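Local coordinates for flagellin B1 (Methanocaldococcus jannaschii DSM 2661, PDB 5YA6), which probably assembles into the filament of the archaellum, the archaeal motility organelle, and binds a calcium ion, at residues Thr85-Ser88 and Leu89-Ser92; Gly110-Asn113 and Lys114-Ala118; Val122-Asn125 and Ala126-Lys130. All coordinates share one frame; numbering follows the deposited sequence.

Overall arrangement
Along the chain the three contacts follow in series, none enclosing or crossing another, and each is a local turn or cap. Contact 1 (Thr85-Ser92) is a 3-10 turn in the long connection from strand 59-69 to strand 94-99. Contact 2 (Gly110-Ala118) turns strand 111-112 into strand 117-123 beside the calcium ion. That strand then runs across the chain to contact 3 (Val122-Lys130), where it gives way to helix 124-128; the two contacts lie on opposite sides of the chain's centre, with their own centres about 26 Å apart. Contacts 1 and 3 pack together, Ala90 O lying 3.3 Å from Asn123 CB, whereas contacts 1 and 2 do not touch.

Contact 1: residues Thr85-Ser88 and Leu89-Ser92; sequences TDWS and LADS
Leu89 N donates to Asp86 O (3.0 Å) and Ala90 N to Trp87 O (3.1 Å), two successive backbone bonds that each span three residues; within the first half of the turn, Ser88 N is held by Thr85 O in the same way. Outward from the backbone, Leu89 and Asp86 run side by side in the same direction. The leucine CG lies beside its own backbone N (chi1 -54°), which carries CD1 to 4.0 Å from Asp86 OD1, a loose van der Waals touch of a methyl on a carboxylate oxygen; Leu89 CB lies close to Asp86 O. Beyond the turn, Leu89 rests on Ser66 and Thr67 of strand 59-69. Trp87 leaves from another side of the turn into the protein. The six-membered part of its indole receives the Ala90 methyl obliquely, CE3 lying 3.8 Å from Ala90 CB, while the same methyl sits against Trp87 O. The indole NE1 is bonded to Ile78 O, and Lys31 makes a cation-pi contact with the ring. Such consecutive i to i+3 bonds define a short 3-10 helix, placed here in the loop before strand 94-99.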
ATOM      1  N   THR B  85     -29.027  -0.053  -0.912  1.00 15.39           N
ATOM      2  CA  THR B  85     -29.212   1.330  -0.588  1.00 16.77           C
ATOM      3  C   THR B  85     -28.212   1.811   0.464  1.00 15.36           C
ATOM      4  O   THR B  85     -27.956   2.998   0.560  1.00 14.43           O
ATOM      5  CB  THR B  85     -30.672   1.575  -0.015  1.00 19.63           C
ATOM      6  OG1 THR B  85     -30.974   0.579   0.984  1.00 22.78           O
ATOM      7  CG2 THR B  85     -31.671   1.415  -1.171  1.00 23.62           C
ATOM      8  N   ASP B  86     -27.605   0.860   1.186  1.00 16.56           N
ATOM      9  CA  ASP B  86     -26.563   1.211   2.164  1.00 16.58           C
ATOM     10  C   ASP B  86     -25.288   1.763   1.504  1.00 16.99           C
ATOM     11  O   ASP B  86     -24.451   2.314   2.184  1.00 15.06           O
ATOM     12  CB  ASP B  86     -26.201   0.020   3.082  1.00 18.02           C
ATOM     13  CG  ASP B  86     -27.257  -0.260   4.170  1.00 20.17           C
ATOM     14  OD1 ASP B  86     -28.026   0.635   4.480  1.00 21.04           O
ATOM     15  OD2 ASP B  86     -27.316  -1.399   4.633  1.00 25.50           O
ATOM     16  N   TRP B  87     -25.165   1.689   0.169  1.00 15.00           N
ATOM     17  CA  TRP B  87     -24.162   2.551  -0.518  1.00 15.13           C
ATOM     18  C   TRP B  87     -24.210   4.013  -0.119  1.00 16.36           C
ATOM     19  O   TRP B  87     -23.224   4.720  -0.232  1.00 17.48           O
ATOM     20  CB  TRP B  87     -24.292   2.484  -2.055  1.00 14.87           C
ATOM     21  CG  TRP B  87     -23.486   1.378  -2.680  1.00 14.02           C
ATOM     22  CD1 TRP B  87     -23.932   0.248  -3.199  1.00 14.33           C
ATOM     23  CD2 TRP B  87     -22.058   1.347  -2.802  1.00 13.98           C
ATOM     24  NE1 TRP B  87     -22.871  -0.554  -3.602  1.00 14.16           N
ATOM     25  CE2 TRP B  87     -21.714   0.132  -3.397  1.00 14.14           C
ATOM     26  CE3 TRP B  87     -21.045   2.241  -2.444  1.00 13.99           C
ATOM     27  CZ2 TRP B  87     -20.373  -0.199  -3.721  1.00 14.27           C
ATOM     28  CZ3 TRP B  87     -19.739   1.906  -2.737  1.00 14.75           C
ATOM     29  CH2 TRP B  87     -19.422   0.704  -3.324  1.00 13.56           C
ATOM     30  N   SER B  88     -25.390   4.490   0.284  1.00 16.27           N
ATOM     31  CA  SER B  88     -25.509   5.855   0.749  1.00 17.14           C
ATOM     32  C   SER B  88     -24.590   6.212   1.935  1.00 18.52           C
ATOM     33  O   SER B  88     -24.206   7.382   2.077  1.00 19.46           O
ATOM     34  CB  SER B  88     -26.945   6.198   1.128  1.00 18.06           C
ATOM     35  OG  SER B  88     -27.311   5.715   2.413  1.00 20.23           O
ATOM     36  N   LEU B  89     -24.238   5.210   2.727  1.00 18.04           N
ATOM     37  CA  LEU B  89     -23.350   5.365   3.890  1.00 18.64           C
ATOM     38  C   LEU B  89     -21.845   5.216   3.569  1.00 21.14           C
ATOM     39  O   LEU B  89     -20.990   5.459   4.442  1.00 23.29           O
ATOM     40  CB  LEU B  89     -23.744   4.400   4.989  1.00 18.46           C
ATOM     41  CG  LEU B  89     -25.196   4.414   5.483  1.00 19.14           C
ATOM     42  CD1 LEU B  89     -25.552   3.212   6.320  1.00 20.92           C
ATOM     43  CD2 LEU B  89     -25.540   5.712   6.143  1.00 20.24           C
ATOM     44  N   ALA B  90     -21.506   4.877   2.341  1.00 19.15           N
ATOM     45  CA  ALA B  90     -20.080   4.846   1.954  1.00 18.71           C
ATOM     46  C   ALA B  90     -19.700   6.238   1.557  1.00 18.76           C
ATOM     47  O   ALA B  90     -19.929   6.684   0.439  1.00 20.99           O
ATOM     48  CB  ALA B  90     -19.884   3.855   0.821  1.00 18.67           C
ATOM     49  N   ASP B  91     -19.060   6.941   2.480  1.00 18.85           N
ATOM     50  CA  ASP B  91     -18.755   8.337   2.284  1.00 20.40           C
ATOM     51  C   ASP B  91     -17.225   8.573   2.267  1.00 20.76           C
ATOM     52  O   ASP B  91     -16.433   7.652   2.033  1.00 19.06           O
ATOM     53  CB  ASP B  91     -19.484   9.178   3.324  1.00 22.22           C
ATOM     54  CG  ASP B  91     -19.029   8.918   4.721  1.00 24.33           C
ATOM     55  OD1 ASP B  91     -18.026   8.214   4.956  1.00 21.74           O
ATOM     56  OD2 ASP B  91     -19.673   9.440   5.662  1.00 24.56           O
ATOM     57  N   SER B  92     -16.794   9.806   2.472  1.00 20.67           N
ATOM     58  CA  SER B  92     -15.371  10.100   2.364  1.00 22.99           C
ATOM     59  C   SER B  92     -14.505   9.416   3.433  1.00 23.88           C
ATOM     60  O   SER B  92     -13.298   9.297   3.255  1.00 25.17           O
ATOM     61  CB  SER B  92     -15.156  11.606   2.421  1.00 27.85           C
ATOM     62  OG  SER B  92     -15.516  12.129   3.685  1.00 31.18           O
TER

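Contact 2: residues Gly110-Asn113 and Lys114-Ala118; sequences GVIN and KGDIA. With CA (calcium ion), chain D.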
ATOM      1  N   GLY B 110     -20.903  -8.193  12.848  1.00 17.26           N
ATOM      2  CA  GLY B 110     -19.563  -7.610  12.588  1.00 17.41           C
ATOM      3  C   GLY B 110     -18.408  -8.569  12.882  1.00 18.43           C
ATOM      4  O   GLY B 110     -17.286  -8.100  13.158  1.00 18.57           O
ATOM      5  N   VAL B 111     -18.657  -9.877  12.844  1.00 16.28           N
ATOM      6  CA  VAL B 111     -17.660 -10.909  13.146  1.00 16.08           C
ATOM      7  C   VAL B 111     -17.497 -11.805  11.931  1.00 13.28           C
ATOM      8  O   VAL B 111     -18.446 -12.408  11.439  1.00 13.88           O
ATOM      9  CB  VAL B 111     -18.019 -11.789  14.362  1.00 16.92           C
ATOM     10  CG1 VAL B 111     -16.999 -12.932  14.495  1.00 19.42           C
ATOM     11  CG2 VAL B 111     -18.017 -10.982  15.635  1.00 17.36           C
ATOM     12  N   ILE B 112     -16.244 -11.934  11.467  1.00 13.27           N
ATOM     13  CA  ILE B 112     -15.910 -12.779  10.293  1.00 12.88           C
ATOM     14  C   ILE B 112     -15.223 -14.055  10.793  1.00 14.36           C
ATOM     15  O   ILE B 112     -14.314 -13.959  11.603  1.00 14.65           O
ATOM     16  CB  ILE B 112     -15.049 -12.035   9.212  1.00 13.09           C
ATOM     17  CG1 ILE B 112     -15.107 -12.718   7.850  1.00 13.23           C
ATOM     18  CG2 ILE B 112     -13.635 -11.702   9.695  1.00 13.25           C
ATOM     19  CD1 ILE B 112     -14.445 -11.974   6.744  1.00 13.66           C
ATOM     20  N   ASN B 113     -15.744 -15.207  10.388  1.00 15.48           N
ATOM     21  CA  ASN B 113     -15.173 -16.475  10.827  1.00 16.46           C
ATOM     22  C   ASN B 113     -15.038 -17.450   9.715  1.00 18.35           C
ATOM     23  O   ASN B 113     -15.239 -17.143   8.588  1.00 16.99           O
ATOM     24  CB  ASN B 113     -15.869 -16.972  12.090  1.00 17.78           C
ATOM     25  CG  ASN B 113     -17.309 -17.330  11.894  1.00 18.57           C
ATOM     26  OD1 ASN B 113     -17.765 -17.491  10.804  1.00 18.51           O
ATOM     27  ND2 ASN B 113     -18.046 -17.433  12.990  1.00 20.90           N
ATOM     28  N   LYS B 114     -14.528 -18.620  10.050  1.00 21.11           N
ATOM     29  CA  LYS B 114     -14.132 -19.568   9.038  1.00 21.47           C
ATOM     30  C   LYS B 114     -15.144 -19.719   7.891  1.00 21.03           C
ATOM     31  O   LYS B 114     -16.344 -19.996   8.130  1.00 22.32           O
ATOM     32  CB  LYS B 114     -13.903 -20.939   9.727  1.00 22.50           C
ATOM     33  CG  LYS B 114     -13.571 -22.035   8.722  1.00 24.00           C
ATOM     34  CD  LYS B 114     -13.276 -23.354   9.421  1.00 27.85           C
ATOM     35  CE  LYS B 114     -13.097 -24.460   8.376  1.00 30.58           C
ATOM     36  NZ  LYS B 114     -12.735 -25.759   8.997  1.00 35.57           N
ATOM     37  N   GLY B 115     -14.627 -19.617   6.684  1.00 20.27           N
ATOM     38  CA  GLY B 115     -15.379 -19.775   5.465  1.00 21.07           C
ATOM     39  C   GLY B 115     -16.045 -18.495   4.943  1.00 20.46           C
ATOM     40  O   GLY B 115     -16.531 -18.470   3.798  1.00 21.08           O
ATOM     41  N   ASP B 116     -16.108 -17.457   5.757  1.00 16.25           N
ATOM     42  CA  ASP B 116     -16.888 -16.268   5.412  1.00 14.56           C
ATOM     43  C   ASP B 116     -16.233 -15.490   4.311  1.00 15.82           C
ATOM     44  O   ASP B 116     -15.004 -15.471   4.237  1.00 15.91           O
ATOM     45  CB  ASP B 116     -17.072 -15.315   6.594  1.00 15.63           C
ATOM     46  CG  ASP B 116     -18.029 -15.821   7.673  1.00 15.24           C
ATOM     47  OD1 ASP B 116     -18.698 -16.893   7.521  1.00 16.90           O
ATOM     48  OD2 ASP B 116     -18.113 -15.095   8.671  1.00 14.20           O
ATOM     49  N   ILE B 117     -17.049 -14.804   3.513  1.00 14.59           N
ATOM     50  CA  ILE B 117     -16.546 -13.818   2.565  1.00 14.11           C
ATOM     51  C   ILE B 117     -17.332 -12.539   2.821  1.00 13.24           C
ATOM     52  O   ILE B 117     -18.567 -12.540   2.838  1.00 14.03           O
ATOM     53  CB  ILE B 117     -16.646 -14.230   1.069  1.00 15.20           C
ATOM     54  CG1 ILE B 117     -15.935 -15.555   0.850  1.00 16.94           C
ATOM     55  CG2 ILE B 117     -16.072 -13.135   0.152  1.00 16.53           C
ATOM     56  CD1 ILE B 117     -16.215 -16.119  -0.556  1.00 19.44           C
ATOM     57  N   ALA B 118     -16.600 -11.435   2.968  1.00 12.63           N
ATOM     58  CA  ALA B 118     -17.202 -10.136   3.079  1.00 11.52           C
ATOM     59  C   ALA B 118     -16.686  -9.262   1.952  1.00 11.79           C
ATOM     60  O   ALA B 118     -15.609  -9.502   1.424  1.00 12.80           O
ATOM     61  CB  ALA B 118     -16.892  -9.478   4.401  1.00 12.87           C
TER
HETATM   62 CA    CA D 301     -19.660 -16.645   9.684  1.00 17.45          CA
HETATM   63  O   HOH W   1     -19.992 -19.009   9.143  1.00 18.74           O
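Asn113 and Asp116 meet through a calcium ion and through the backbone between them. The amide OD1 of Asn113 binds calcium at 2.4 Å, and Asp116 grips the same ion with both carboxylate oxygens, OD1 and OD2, a bidentate bite. The amide and carboxylate planes stand 46° apart, and the metal brings Asn113 OD1 to 3.2 Å from Asp116 OD2, two oxygens that share a cation. OD2 also accepts from Asn113 N (2.9 Å) in an almost straight bond, at 176°, that arrives from above the carboxylate plane, fixing the rotation of the ligand. Asn113 CG lies between its own backbone N and carbonyl carbon (chi1 66°), which folds the amide back to the ion. The chain joining the two ligands is a type II beta turn, closed by Asp116 N donating to Asn113 O at 3.0 Å; Gly115 takes the positive phi that this turn calls for at its third position. Asp102, Asp104, Ser106 and a water at 2.5 Å from the calcium complete the site. On the apolar side, Ile112 and Asp116 run alongside each other, pointing opposite ways, with Ile112 CG1 3.5 Å from Asp116 CB, while Ile112 CD1 extends to the methyl of Ala118.

Contact 3: residues Val122-Asn125 and Ala126-Lys130; sequences VNAN and AVFNK
Asn123 caps the start of helix 124-128, its side-chain OD1 accepting from Ala126 N at 2.8 Å. With CG opposite the backbone N (chi1 -168°) and the amide turned by chi2 -62°, OD1 faces Ala126 N; the donor is tilted 32° from the amide carbonyl plane. Asn123 O works on the same turn: it accepts from Val127 N (2.9 Å) and, weakly, from Ala126 N. The two oxygens of one residue thus serve both amides, and Ala126 N, among the first-turn amides that lack a helical carbonyl before them, has its main partner in the cap. Next along, Phe128 N donates to Ala124 O at 2.8 Å, which continues the i to i+4 pattern along this very short helix. After it Asn129 departs with positive phi, and Lys130 O turns back to receive a CA-H contact from Asn125 CA (3.5 Å). An alanine here, in place of Asn123, would remove the capping amide, and Ala126 N would probably be left with its weak bond to the backbone O of that position, making the first turn liable to fray.

On the packing side, Val122 CG1 meets Val127 CG2 at 4.0 Å, the two valines crossing at an angle. Phe128 CD2 lies 3.8 Å from Ala124 CB, with Ala124 O set obliquely to the ring. Val122 and Val127 both rest on Leu63 of strand 59-69, and Phe128 meets His61 edge-to-face and also touches Tyr56. Lys130 NZ forms a salt bridge with Asp57, while Asn123 and Asn125 lean on Lys31 and Asp30 of strand 28-38, so the helix, at the end of strand 117-123, packs against strands 59-69, 51-56 and 28-38.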
ATOM      1  N   VAL B 122     -16.568   0.760  -0.961  1.00 11.77           N
ATOM      2  CA  VAL B 122     -15.897   2.060  -0.857  1.00 11.38           C
ATOM      3  C   VAL B 122     -16.309   2.999  -1.990  1.00 12.16           C
ATOM      4  O   VAL B 122     -16.275   2.589  -3.155  1.00 11.59           O
ATOM      5  CB  VAL B 122     -14.342   1.883  -0.874  1.00 12.44           C
ATOM      6  CG1 VAL B 122     -13.622   3.234  -0.776  1.00 11.81           C
ATOM      7  CG2 VAL B 122     -13.926   0.986   0.278  1.00 12.49           C
ATOM      8  N   ASN B 123     -16.784   4.214  -1.658  1.00 12.45           N
ATOM      9  CA  ASN B 123     -17.065   5.187  -2.670  1.00 14.21           C
ATOM     10  C   ASN B 123     -15.829   5.957  -2.909  1.00 13.48           C
ATOM     11  O   ASN B 123     -15.469   6.884  -2.151  1.00 14.01           O
ATOM     12  CB  ASN B 123     -18.199   6.170  -2.335  1.00 16.20           C
ATOM     13  CG  ASN B 123     -18.601   6.958  -3.583  1.00 16.57           C
ATOM     14  OD1 ASN B 123     -17.805   7.669  -4.139  1.00 15.84           O
ATOM     15  ND2 ASN B 123     -19.814   6.731  -4.087  1.00 21.32           N
ATOM     16  N   ALA B 124     -15.079   5.526  -3.917  1.00 14.61           N
ATOM     17  CA  ALA B 124     -13.798   6.194  -4.225  1.00 13.28           C
ATOM     18  C   ALA B 124     -13.953   7.640  -4.633  1.00 15.25           C
ATOM     19  O   ALA B 124     -13.091   8.449  -4.320  1.00 13.24           O
ATOM     20  CB  ALA B 124     -13.087   5.437  -5.341  1.00 13.63           C
ATOM     21  N   ASN B 125     -15.040   7.974  -5.352  1.00 16.21           N
ATOM     22  CA  ASN B 125     -15.337   9.335  -5.726  1.00 19.46           C
ATOM     23  C   ASN B 125     -15.426  10.227  -4.474  1.00 17.16           C
ATOM     24  O   ASN B 125     -14.890  11.337  -4.454  1.00 18.33           O
ATOM     25  CB  ASN B 125     -16.635   9.334  -6.559  1.00 20.15           C
ATOM     26  CG  ASN B 125     -16.962  10.637  -7.173  1.00 25.27           C
ATOM     27  OD1 ASN B 125     -16.169  11.247  -7.887  1.00 28.62           O
ATOM     28  ND2 ASN B 125     -18.193  11.094  -6.928  1.00 27.13           N
ATOM     29  N   ALA B 126     -16.014   9.705  -3.415  1.00 16.31           N
ATOM     30  CA  ALA B 126     -16.162  10.445  -2.197  1.00 16.52           C
ATOM     31  C   ALA B 126     -14.862  10.474  -1.374  1.00 17.13           C
ATOM     32  O   ALA B 126     -14.448  11.521  -0.832  1.00 18.96           O
ATOM     33  CB  ALA B 126     -17.345   9.927  -1.408  1.00 15.49           C
ATOM     34  N   VAL B 127     -14.122   9.370  -1.344  1.00 15.27           N
ATOM     35  CA  VAL B 127     -12.849   9.335  -0.584  1.00 15.94           C
ATOM     36  C   VAL B 127     -11.741  10.188  -1.222  1.00 16.03           C
ATOM     37  O   VAL B 127     -11.045  10.939  -0.540  1.00 17.32           O
ATOM     38  CB  VAL B 127     -12.367   7.859  -0.398  1.00 15.18           C
ATOM     39  CG1 VAL B 127     -11.047   7.790   0.340  1.00 15.85           C
ATOM     40  CG2 VAL B 127     -13.405   7.050   0.394  1.00 14.30           C
ATOM     41  N   PHE B 128     -11.629  10.094  -2.524  1.00 16.58           N
ATOM     42  CA  PHE B 128     -10.533  10.715  -3.240  1.00 18.15           C
ATOM     43  C   PHE B 128     -10.917  12.026  -3.881  1.00 20.19           C
ATOM     44  O   PHE B 128     -10.060  12.658  -4.468  1.00 20.31           O
ATOM     45  CB  PHE B 128      -9.993   9.724  -4.314  1.00 18.39           C
ATOM     46  CG  PHE B 128      -9.549   8.367  -3.761  1.00 19.91           C
ATOM     47  CD1 PHE B 128      -8.818   8.249  -2.599  1.00 19.76           C
ATOM     48  CD2 PHE B 128      -9.899   7.198  -4.412  1.00 20.99           C
ATOM     49  CE1 PHE B 128      -8.400   7.003  -2.120  1.00 20.02           C
ATOM     50  CE2 PHE B 128      -9.483   5.971  -3.939  1.00 24.13           C
ATOM     51  CZ  PHE B 128      -8.746   5.868  -2.774  1.00 21.76           C
ATOM     52  N   ASN B 129     -12.208  12.369  -3.821  1.00 17.82           N
ATOM     53  CA  ASN B 129     -12.804  13.559  -4.404  1.00 21.00           C
ATOM     54  C   ASN B 129     -12.776  13.604  -5.917  1.00 19.61           C
ATOM     55  O   ASN B 129     -12.909  14.640  -6.516  1.00 23.76           O
ATOM     56  CB  ASN B 129     -12.174  14.819  -3.763  1.00 23.21           C
ATOM     57  CG  ASN B 129     -12.721  15.046  -2.385  1.00 26.55           C
ATOM     58  OD1 ASN B 129     -12.067  14.731  -1.400  1.00 29.29           O
ATOM     59  ND2 ASN B 129     -13.952  15.504  -2.321  1.00 27.87           N
ATOM     60  N   LYS B 130     -12.593  12.444  -6.538  1.00 18.10           N
ATOM     61  CA  LYS B 130     -12.697  12.294  -7.985  1.00 20.81           C
ATOM     62  C   LYS B 130     -12.668  10.819  -8.290  1.00 18.77           C
ATOM     63  O   LYS B 130     -12.307  10.020  -7.405  1.00 18.78           O
ATOM     64  CB  LYS B 130     -11.494  12.933  -8.702  1.00 23.54           C
ATOM     65  CG  LYS B 130     -10.142  12.433  -8.201  1.00 30.27           C
ATOM     66  CD  LYS B 130      -9.120  12.445  -9.342  1.00 39.15           C
ATOM     67  CE  LYS B 130      -7.689  12.256  -8.838  1.00 42.77           C
ATOM     68  NZ  LYS B 130      -7.221  13.437  -8.058  1.00 45.30           N
TER